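Local coordinates for inclusion membrane protein A (Chlamydia trachomatis, PDB 6E7E) that takes part, as a SNARE-like inclusion membrane protein, in the homotypic fusion of chlamydial inclusions, at residues K30-L35 and P109-V114; F23-L28 and E102-L107; S43-A48 and A126-L131. The protein carries 2 engineered substitutions. All blocks are in the same frame, centred on the assembly; numbering follows the deposited sequence.

Interaction 1 (K30-L35 and P109-V114)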
loop_
_atom_site.group_PDB
_atom_site.type_symbol
_atom_site.label_atom_id
_atom_site.label_comp_id
_atom_site.label_asym_id
_atom_site.label_seq_id
_atom_site.Cartn_x
_atom_site.Cartn_y
_atom_site.Cartn_z
ATOM N N LYS A 30 -13.377 2.468 -3.060
ATOM C CA LYS A 30 -14.643 2.893 -3.679
ATOM C C LYS A 30 -15.825 2.152 -3.039
ATOM O O LYS A 30 -16.884 2.750 -2.813
ATOM C CB LYS A 30 -14.595 2.641 -5.184
ATOM C CG LYS A 30 -15.760 3.194 -5.981
ATOM C CD LYS A 30 -15.467 3.264 -7.453
ATOM C CE LYS A 30 -15.577 1.901 -8.085
ATOM N NZ LYS A 30 -15.610 2.008 -9.556
ATOM N N GLU A 31 -15.635 0.874 -2.751
ATOM C CA GLU A 31 -16.695 0.081 -2.107
ATOM C C GLU A 31 -17.058 0.689 -0.749
ATOM O O GLU A 31 -18.243 0.777 -0.409
ATOM C CB GLU A 31 -16.230 -1.356 -1.948
ATOM C CG GLU A 31 -17.321 -2.306 -1.552
ATOM C CD GLU A 31 -16.917 -3.779 -1.533
ATOM O OE1 GLU A 31 -15.728 -4.068 -1.253
ATOM O OE2 GLU A 31 -17.787 -4.659 -1.746
ATOM N N PHE A 32 -16.064 1.103 0.030
ATOM C CA PHE A 32 -16.339 1.690 1.363
ATOM C C PHE A 32 -16.874 3.111 1.237
ATOM O O PHE A 32 -17.662 3.486 2.105
ATOM C CB PHE A 32 -15.123 1.558 2.284
ATOM C CG PHE A 32 -15.042 0.151 2.823
ATOM C CD1 PHE A 32 -15.911 -0.251 3.825
ATOM C CD2 PHE A 32 -14.199 -0.794 2.279
ATOM C CE1 PHE A 32 -15.940 -1.561 4.266
ATOM C CE2 PHE A 32 -14.236 -2.103 2.712
ATOM C CZ PHE A 32 -15.109 -2.478 3.693
ATOM N N LEU A 33 -16.556 3.846 0.185
ATOM C CA LEU A 33 -17.234 5.136 -0.043
ATOM C C LEU A 33 -18.726 4.886 -0.255
ATOM O O LEU A 33 -19.571 5.536 0.351
ATOM C CB LEU A 33 -16.644 5.844 -1.254
ATOM C CG LEU A 33 -17.293 7.180 -1.581
ATOM C CD1 LEU A 33 -17.139 8.160 -0.429
ATOM C CD2 LEU A 33 -16.638 7.739 -2.829
ATOM N N HIS A 34 -19.057 3.946 -1.124
ATOM C CA HIS A 34 -20.471 3.561 -1.325
ATOM C C HIS A 34 -21.110 3.191 0.013
ATOM O O HIS A 34 -22.178 3.681 0.334
ATOM C CB HIS A 34 -20.578 2.397 -2.303
ATOM C CG HIS A 34 -20.590 2.772 -3.746
ATOM N ND1 HIS A 34 -19.515 2.951 -4.605
ATOM C CD2 HIS A 34 -21.688 2.954 -4.504
ATOM C CE1 HIS A 34 -20.006 3.209 -5.816
ATOM N NE2 HIS A 34 -21.313 3.241 -5.760
ATOM N N LEU A 35 -20.482 2.295 0.755
ATOM C CA LEU A 35 -21.056 1.777 2.009
ATOM C C LEU A 35 -21.275 2.931 2.984
ATOM O O LEU A 35 -22.287 2.967 3.685
ATOM C CB LEU A 35 -20.152 0.692 2.590
ATOM C CG LEU A 35 -20.808 -0.243 3.595
ATOM C CD1 LEU A 35 -21.770 -1.182 2.896
ATOM C CD2 LEU A 35 -19.725 -1.039 4.325
ATOM N N PRO A 109 -14.600 -9.600 1.555
ATOM C CA PRO A 109 -16.028 -9.913 1.619
ATOM C C PRO A 109 -16.846 -8.991 2.520
ATOM O O PRO A 109 -18.061 -9.160 2.578
ATOM C CB PRO A 109 -16.072 -11.324 2.200
ATOM C CG PRO A 109 -14.728 -11.629 2.728
ATOM C CD PRO A 109 -13.764 -10.565 2.270
ATOM N N LEU A 110 -16.225 -8.115 3.277
ATOM C CA LEU A 110 -16.960 -7.525 4.416
ATOM C C LEU A 110 -18.001 -6.477 4.027
ATOM O O LEU A 110 -19.046 -6.451 4.673
ATOM C CB LEU A 110 -15.950 -6.960 5.407
ATOM C CG LEU A 110 -15.053 -8.030 6.044
ATOM C CD1 LEU A 110 -14.164 -7.365 7.075
ATOM C CD2 LEU A 110 -15.788 -9.231 6.627
ATOM N N ALA A 111 -17.821 -5.685 2.991
ATOM C CA ALA A 111 -18.848 -4.693 2.638
ATOM C C ALA A 111 -20.129 -5.425 2.221
ATOM O O ALA A 111 -21.230 -5.049 2.637
ATOM C CB ALA A 111 -18.362 -3.781 1.540
ATOM N N GLU A 112 -20.049 -6.347 1.287
ATOM C CA GLU A 112 -21.270 -7.095 0.888
ATOM C C GLU A 112 -21.736 -7.959 2.063
ATOM O O GLU A 112 -22.952 -8.144 2.203
ATOM C CB GLU A 112 -21.004 -7.959 -0.347
ATOM C CG GLU A 112 -20.682 -7.164 -1.604
ATOM C CD GLU A 112 -21.891 -6.430 -2.151
ATOM O OE1 GLU A 112 -22.998 -7.007 -2.134
ATOM O OE2 GLU A 112 -21.734 -5.274 -2.599
ATOM N N GLU A 113 -20.997 -8.435 2.989
ATOM C CA GLU A 113 -21.531 -9.137 4.165
ATOM C C GLU A 113 -22.343 -8.164 5.022
ATOM O O GLU A 113 -23.419 -8.533 5.496
ATOM C CB GLU A 113 -20.450 -9.857 4.943
ATOM C CG GLU A 113 -20.980 -10.589 6.162
ATOM C CD GLU A 113 -21.981 -11.713 5.946
ATOM O OE1 GLU A 113 -22.258 -12.073 4.777
ATOM O OE2 GLU A 113 -22.458 -12.259 6.961
ATOM N N VAL A 114 -21.876 -6.944 5.237
ATOM C CA VAL A 114 -22.657 -5.935 5.977
ATOM C C VAL A 114 -23.975 -5.690 5.262
ATOM O O VAL A 114 -25.017 -5.615 5.921
ATOM C CB VAL A 114 -21.859 -4.635 6.081
ATOM C CG1 VAL A 114 -22.733 -3.451 6.407
ATOM C CG2 VAL A 114 -20.740 -4.782 7.083
HETATM O O HOH W 1 -15.412 -5.264 1.448
HETATM O O HOH W 2 -17.648 -7.110 -0.285
#
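Within the helical bundle of the IncA soluble domain, Glu-31 of helix 4-38 packs on Ala-111 near the N-terminal end of helix 110-119. The two helices run nearly parallel here, with local axes 22° apart. Ala-111 CB sits over the flat face of the Glu-31 carboxylate, 3.4 Å from CD. The chain of Glu-31 is extended, with CG anti to the backbone N (chi1 -169°), which carries the carboxylate across to the second helix. Each carboxylate oxygen then reaches a backbone N-H through water. One water is 3.0 Å from Glu-31 OE1 and accepts from Ala-111 N at 2.9 Å. The other is 2.9 Å from Glu-31 OE2 and accepts from Glu-112 N at 3.0 Å.

On the buried side the contact is apolar. Leu-35 CD2 lies 4.1 Å from Ala-111 CB, and its CD1 meets Val-114 CG1 at 4.3 Å. The ring of Phe-32 brings CZ to the same Ala-111 methyl, and stacks on Phe-53 of helix 44-57.

Glu-112 bends toward Glu-31, with its OE2 4.1 Å from Glu-31 OE2. Arg-115 forms a salt bridge with Glu-112 and a long, weak ion pair with Glu-31, so it probably eases the repulsion. The early N-H groups of helix 110-119 likely add to this. Through the two waters the carboxylate of Glu-31 is linked to two backbone N-H groups, while its face packs on a methyl group.

Interaction 2 (F23-L28 and E102-L107)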
loop_
_atom_site.group_PDB
_atom_site.type_symbol
_atom_site.label_atom_id
_atom_site.label_comp_id
_atom_site.label_asym_id
_atom_site.label_seq_id
_atom_site.Cartn_x
_atom_site.Cartn_y
_atom_site.Cartn_z
ATOM N N PHE A 23 -4.217 -1.493 -6.943
ATOM C CA PHE A 23 -5.474 -1.598 -7.707
ATOM C C PHE A 23 -6.572 -2.167 -6.802
ATOM O O PHE A 23 -7.684 -1.628 -6.752
ATOM C CB PHE A 23 -5.302 -2.474 -8.945
ATOM C CG PHE A 23 -6.622 -2.592 -9.642
ATOM C CD1 PHE A 23 -7.142 -1.535 -10.376
ATOM C CD2 PHE A 23 -7.418 -3.701 -9.411
ATOM C CE1 PHE A 23 -8.427 -1.620 -10.890
ATOM C CE2 PHE A 23 -8.692 -3.775 -9.948
ATOM C CZ PHE A 23 -9.182 -2.750 -10.706
ATOM N N MET A 24 -6.293 -3.247 -6.097
ATOM C CA MET A 24 -7.321 -3.864 -5.238
ATOM C C MET A 24 -7.752 -2.900 -4.144
ATOM O O MET A 24 -8.968 -2.817 -3.855
ATOM C CB MET A 24 -6.817 -5.166 -4.630
ATOM C CG MET A 24 -6.712 -6.246 -5.672
ATOM S SD MET A 24 -6.275 -7.852 -4.932
ATOM C CE MET A 24 -4.505 -7.733 -4.874
ATOM N N LEU A 25 -6.828 -2.181 -3.523
ATOM C CA LEU A 25 -7.220 -1.189 -2.519
ATOM C C LEU A 25 -8.048 -0.067 -3.154
ATOM O O LEU A 25 -8.929 0.459 -2.454
ATOM C CB LEU A 25 -5.997 -0.634 -1.811
ATOM C CG LEU A 25 -5.267 -1.621 -0.915
ATOM C CD1 LEU A 25 -4.012 -0.993 -0.369
ATOM C CD2 LEU A 25 -6.138 -2.079 0.229
ATOM N N SER A 26 -7.817 0.295 -4.405
ATOM C CA SER A 26 -8.652 1.328 -5.054
ATOM C C SER A 26 -10.093 0.826 -5.185
ATOM O O SER A 26 -11.047 1.593 -5.003
ATOM C CB SER A 26 -8.063 1.773 -6.382
ATOM O OG SER A 26 -8.318 0.901 -7.481
ATOM N N VAL A 27 -10.253 -0.446 -5.482
ATOM C CA VAL A 27 -11.607 -1.036 -5.610
ATOM C C VAL A 27 -12.255 -1.017 -4.231
ATOM O O VAL A 27 -13.438 -0.627 -4.090
ATOM C CB VAL A 27 -11.551 -2.459 -6.180
ATOM C CG1 VAL A 27 -12.914 -3.146 -6.156
ATOM C CG2 VAL A 27 -10.988 -2.461 -7.584
ATOM N N LEU A 28 -11.539 -1.458 -3.218
ATOM C CA LEU A 28 -12.093 -1.510 -1.850
ATOM C C LEU A 28 -12.391 -0.106 -1.338
ATOM O O LEU A 28 -13.403 0.092 -0.678
ATOM C CB LEU A 28 -11.136 -2.260 -0.932
ATOM C CG LEU A 28 -11.038 -3.750 -1.237
ATOM C CD1 LEU A 28 -9.848 -4.366 -0.542
ATOM C CD2 LEU A 28 -12.301 -4.453 -0.825
ATOM N N GLU A 102 -2.739 -10.045 2.765
ATOM C CA GLU A 102 -3.627 -10.736 3.726
ATOM C C GLU A 102 -4.706 -9.782 4.238
ATOM O O GLU A 102 -5.860 -10.229 4.401
ATOM C CB GLU A 102 -2.819 -11.353 4.854
ATOM C CG GLU A 102 -2.045 -12.582 4.424
ATOM C CD GLU A 102 -2.970 -13.743 4.127
ATOM O OE1 GLU A 102 -3.426 -14.378 5.091
ATOM O OE2 GLU A 102 -3.315 -13.948 2.950
ATOM N N GLU A 103 -4.395 -8.509 4.482
ATOM C CA GLU A 103 -5.451 -7.551 4.887
ATOM C C GLU A 103 -6.517 -7.492 3.801
ATOM O O GLU A 103 -7.714 -7.483 4.121
ATOM C CB GLU A 103 -4.893 -6.166 5.137
ATOM C CG GLU A 103 -3.965 -6.061 6.332
ATOM C CD GLU A 103 -4.528 -6.470 7.687
ATOM O OE1 GLU A 103 -5.750 -6.419 7.891
ATOM O OE2 GLU A 103 -3.720 -6.793 8.572
ATOM N N ILE A 104 -6.122 -7.438 2.548
ATOM C CA ILE A 104 -7.102 -7.422 1.427
ATOM C C ILE A 104 -7.947 -8.685 1.482
ATOM O O ILE A 104 -9.155 -8.615 1.302
ATOM C CB ILE A 104 -6.396 -7.282 0.066
ATOM C CG1 ILE A 104 -5.835 -5.873 -0.083
ATOM C CG2 ILE A 104 -7.326 -7.644 -1.089
ATOM C CD1 ILE A 104 -4.828 -5.765 -1.206
ATOM N N ARG A 105 -7.322 -9.821 1.689
ATOM C CA ARG A 105 -8.066 -11.087 1.721
ATOM C C ARG A 105 -9.165 -10.990 2.776
ATOM O O ARG A 105 -10.307 -11.420 2.530
ATOM C CB ARG A 105 -7.113 -12.254 1.966
ATOM C CG ARG A 105 -7.778 -13.597 1.738
ATOM C CD ARG A 105 -6.818 -14.758 1.761
ATOM N NE ARG A 105 -6.196 -14.935 3.069
ATOM C CZ ARG A 105 -6.705 -15.637 4.086
ATOM N NH1 ARG A 105 -7.881 -16.230 3.980
ATOM N NH2 ARG A 105 -6.027 -15.734 5.216
ATOM N N PHE A 106 -8.862 -10.511 3.964
ATOM C CA PHE A 106 -9.870 -10.429 5.047
ATOM C C PHE A 106 -10.924 -9.377 4.755
ATOM O O PHE A 106 -12.090 -9.516 5.122
ATOM C CB PHE A 106 -9.268 -9.958 6.370
ATOM C CG PHE A 106 -8.059 -10.707 6.874
ATOM C CD1 PHE A 106 -7.968 -12.079 6.702
ATOM C CD2 PHE A 106 -7.029 -10.053 7.549
ATOM C CE1 PHE A 106 -6.874 -12.786 7.180
ATOM C CE2 PHE A 106 -5.931 -10.758 8.022
ATOM C CZ PHE A 106 -5.853 -12.124 7.833
ATOM N N LEU A 107 -10.530 -8.272 4.150
ATOM C CA LEU A 107 -11.454 -7.144 3.949
ATOM C C LEU A 107 -12.406 -7.433 2.795
ATOM O O LEU A 107 -13.508 -6.889 2.807
ATOM C CB LEU A 107 -10.621 -5.902 3.671
ATOM C CG LEU A 107 -11.378 -4.583 3.613
ATOM C CD1 LEU A 107 -12.149 -4.305 4.898
ATOM C CD2 LEU A 107 -10.393 -3.459 3.354
#
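Segment 23-28 of helix 4-38 and segment 102-107 of helix 87-107 run in the same general direction, with local axes 10.9 Å apart at closest approach and crossing at 31°. Ile-104 carries most of the contact. Its CG1 meets Leu-25 CD2 at 3.8 Å. Ile-104 CD1 lies 4.0 Å from Met-24 CB. The CG2 branch of Ile-104 points the other way and takes two partners: Met-24 SD at 4.0 Å and Leu-28 CD1 at 4.2 Å. The branches divide in this manner because CG1 stands beside the backbone N (chi1 -71°) and CG2 beside the carbonyl carbon. The Met-24 chain crosses Ile-104 at about a right angle and bends at its last torsion (chi3 -85°), which turns CE back toward the isoleucine.

Ile-21, one turn before Met-24 and Leu-25, also touches Ile-104. The four residues Ile-21, Met-24, Leu-25 and Leu-28 therefore surround it in the i, i+3, i+4, i+7 pattern of knobs-into-holes packing, as in coiled coils and helical bundles.

One turn further along, Leu-28 CD1 meets Leu-107 CD2 at 4.0 Å. These two side chains slide past each other in opposite directions. Leu-107 also packs on Phe-53 of helix 44-57, so it joins this pair to the inner core of the bundle.

Polar groups of segment 102-107 face elsewhere. The salt bridge between Arg-105 and Glu-102 stays within this segment and lies away from the contact. Buried Glu-103 turns away from segment 23-28, and its OE2 is hydrogen-bonded to Ser-137 OG of helix 125-165.

Interaction 3 (S43-A48 and A126-L131). Engineered in segment 126-131: Ala-126 (natural residue Val), Ala-127 (natural residue Val).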
loop_
_atom_site.group_PDB
_atom_site.type_symbol
_atom_site.label_atom_id
_atom_site.label_comp_id
_atom_site.label_asym_id
_atom_site.label_seq_id
_atom_site.Cartn_x
_atom_site.Cartn_y
_atom_site.Cartn_z
ATOM N N SER A 43 -26.623 3.411 10.175
ATOM C CA SER A 43 -25.581 2.986 11.130
ATOM C C SER A 43 -24.455 4.004 11.085
ATOM O O SER A 43 -23.570 3.905 10.251
ATOM C CB SER A 43 -25.059 1.603 10.855
ATOM O OG SER A 43 -24.008 1.316 11.766
ATOM N N LYS A 44 -24.486 4.959 11.986
ATOM C CA LYS A 44 -23.478 6.040 12.000
ATOM C C LYS A 44 -22.072 5.459 12.213
ATOM O O LYS A 44 -21.127 5.956 11.607
ATOM C CB LYS A 44 -23.847 7.085 13.050
ATOM C CG LYS A 44 -25.058 7.923 12.674
ATOM C CD LYS A 44 -24.778 9.006 11.652
ATOM C CE LYS A 44 -25.822 10.108 11.629
ATOM N NZ LYS A 44 -25.714 10.946 10.410
ATOM N N ASP A 45 -21.922 4.441 13.050
ATOM C CA ASP A 45 -20.592 3.874 13.358
ATOM C C ASP A 45 -20.066 3.161 12.109
ATOM O O ASP A 45 -18.897 3.341 11.740
ATOM C CB ASP A 45 -20.644 2.934 14.553
ATOM C CG ASP A 45 -19.327 2.860 15.320
ATOM O OD1 ASP A 45 -18.464 3.728 15.095
ATOM O OD2 ASP A 45 -19.159 1.920 16.104
ATOM N N LEU A 46 -20.898 2.387 11.425
ATOM C CA LEU A 46 -20.470 1.734 10.175
ATOM C C LEU A 46 -20.105 2.804 9.150
ATOM O O LEU A 46 -19.132 2.654 8.423
ATOM C CB LEU A 46 -21.571 0.829 9.642
ATOM C CG LEU A 46 -21.272 0.199 8.292
ATOM C CD1 LEU A 46 -20.024 -0.688 8.331
ATOM C CD2 LEU A 46 -22.471 -0.575 7.810
ATOM N N SER A 47 -20.900 3.852 9.063
ATOM C CA SER A 47 -20.651 4.889 8.056
ATOM C C SER A 47 -19.293 5.549 8.330
ATOM O O SER A 47 -18.531 5.841 7.377
ATOM C CB SER A 47 -21.794 5.871 8.037
ATOM O OG SER A 47 -21.584 6.895 7.092
ATOM N N ALA A 48 -18.978 5.833 9.588
ATOM C CA ALA A 48 -17.715 6.514 9.956
ATOM C C ALA A 48 -16.527 5.596 9.654
ATOM O O ALA A 48 -15.522 6.063 9.086
ATOM C CB ALA A 48 -17.761 6.926 11.401
ATOM N N ALA A 126 -20.641 -6.984 15.319
ATOM C CA ALA A 126 -19.415 -7.782 15.129
ATOM C C ALA A 126 -18.717 -7.335 13.849
ATOM O O ALA A 126 -17.473 -7.236 13.831
ATOM C CB ALA A 126 -19.717 -9.252 15.079
ATOM N N ALA A 127 -19.465 -7.077 12.791
ATOM C CA ALA A 127 -18.865 -6.670 11.504
ATOM C C ALA A 127 -18.169 -5.324 11.669
ATOM O O ALA A 127 -17.081 -5.134 11.104
ATOM C CB ALA A 127 -19.903 -6.625 10.409
ATOM N N ILE A 128 -18.802 -4.409 12.376
ATOM C CA ILE A 128 -18.215 -3.070 12.576
ATOM C C ILE A 128 -16.896 -3.214 13.347
ATOM O O ILE A 128 -15.905 -2.561 13.007
ATOM C CB ILE A 128 -19.211 -2.133 13.258
ATOM C CG1 ILE A 128 -20.369 -1.808 12.323
ATOM C CG2 ILE A 128 -18.521 -0.873 13.772
ATOM C CD1 ILE A 128 -21.562 -1.208 13.021
ATOM N N GLU A 129 -16.874 -4.052 14.373
ATOM C CA GLU A 129 -15.655 -4.252 15.180
ATOM C C GLU A 129 -14.551 -4.856 14.308
ATOM O O GLU A 129 -13.395 -4.436 14.431
ATOM C CB GLU A 129 -15.990 -5.150 16.363
ATOM C CG GLU A 129 -14.778 -5.565 17.148
ATOM C CD GLU A 129 -14.001 -4.396 17.690
ATOM O OE1 GLU A 129 -14.565 -3.272 17.766
ATOM O OE2 GLU A 129 -12.838 -4.618 18.026
ATOM N N GLU A 130 -14.896 -5.802 13.444
ATOM C CA GLU A 130 -13.894 -6.393 12.550
ATOM C C GLU A 130 -13.347 -5.316 11.618
ATOM O O GLU A 130 -12.121 -5.271 11.377
ATOM C CB GLU A 130 -14.507 -7.540 11.773
ATOM C CG GLU A 130 -13.494 -8.234 10.911
ATOM C CD GLU A 130 -13.991 -9.483 10.217
ATOM O OE1 GLU A 130 -15.213 -9.687 10.188
ATOM O OE2 GLU A 130 -13.150 -10.260 9.724
ATOM N N LEU A 131 -14.200 -4.474 11.088
ATOM C CA LEU A 131 -13.776 -3.410 10.175
ATOM C C LEU A 131 -12.831 -2.452 10.888
ATOM O O LEU A 131 -11.817 -2.044 10.302
ATOM C CB LEU A 131 -14.980 -2.683 9.594
ATOM C CG LEU A 131 -15.717 -3.466 8.524
ATOM C CD1 LEU A 131 -17.052 -2.787 8.236
ATOM C CD2 LEU A 131 -14.891 -3.570 7.259
#
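Asp-45 OD2 forms a salt bridge with Lys-132 and also rests 3.7 Å from Ile-128 CG2. The methyl group lies beside the carboxylate at the border of the contact. Ile-128 is the central side chain here. Its CD1 reaches Ser-43 OG at 3.7 Å, and Leu-46 CB lies 3.9 Å from the same methyl.

Ser-43 is the N-cap of helix 44-57. Its OG is anti to the backbone N (chi1 176°) and accepts a weak bond from Leu-46 N at 3.3 Å. The capping hydroxyl thus has the isoleucine methyl beside it.

Deeper in, Leu-46 CD1 and Leu-131 CD1 meet at 3.6 Å, and the two side chains cross obliquely. Leu-46 also packs on Leu-35 and Val-114, while Leu-131 packs on Phe-53. The helices are near parallel, with local axes 25° apart.

The first turn of helix 44-57 is joined here to helix 125-165, close to the start of that helix too. The contact passes from a carboxylate paired with Lys-132 at its outer side to hydrocarbon farther in. Ile-128 probably shields the capping hydroxyl and the carboxylate in part from water.

From the N terminus, helix 4-38 supplies first residues 23-28 and then 30-35, and helix 44-57 supplies 43-48. Their partners follow in the same order: 102-107, 109-114 and 126-131. Each contact closes a loop of 73 to 77 residues. All three cross and none nests, as expected when successive parts of the chain pair in parallel. Interactions 2 and 1 lie in turn along helix 4-38, facing helix 87-107 and then helix 110-119. Interaction 3 ties the next helix to helix 125-165. The three meet in one core: Phe-32 of interaction 1 touches Leu-107 of interaction 2 and Leu-131 of interaction 3, and Leu-107 and Leu-131 touch each other.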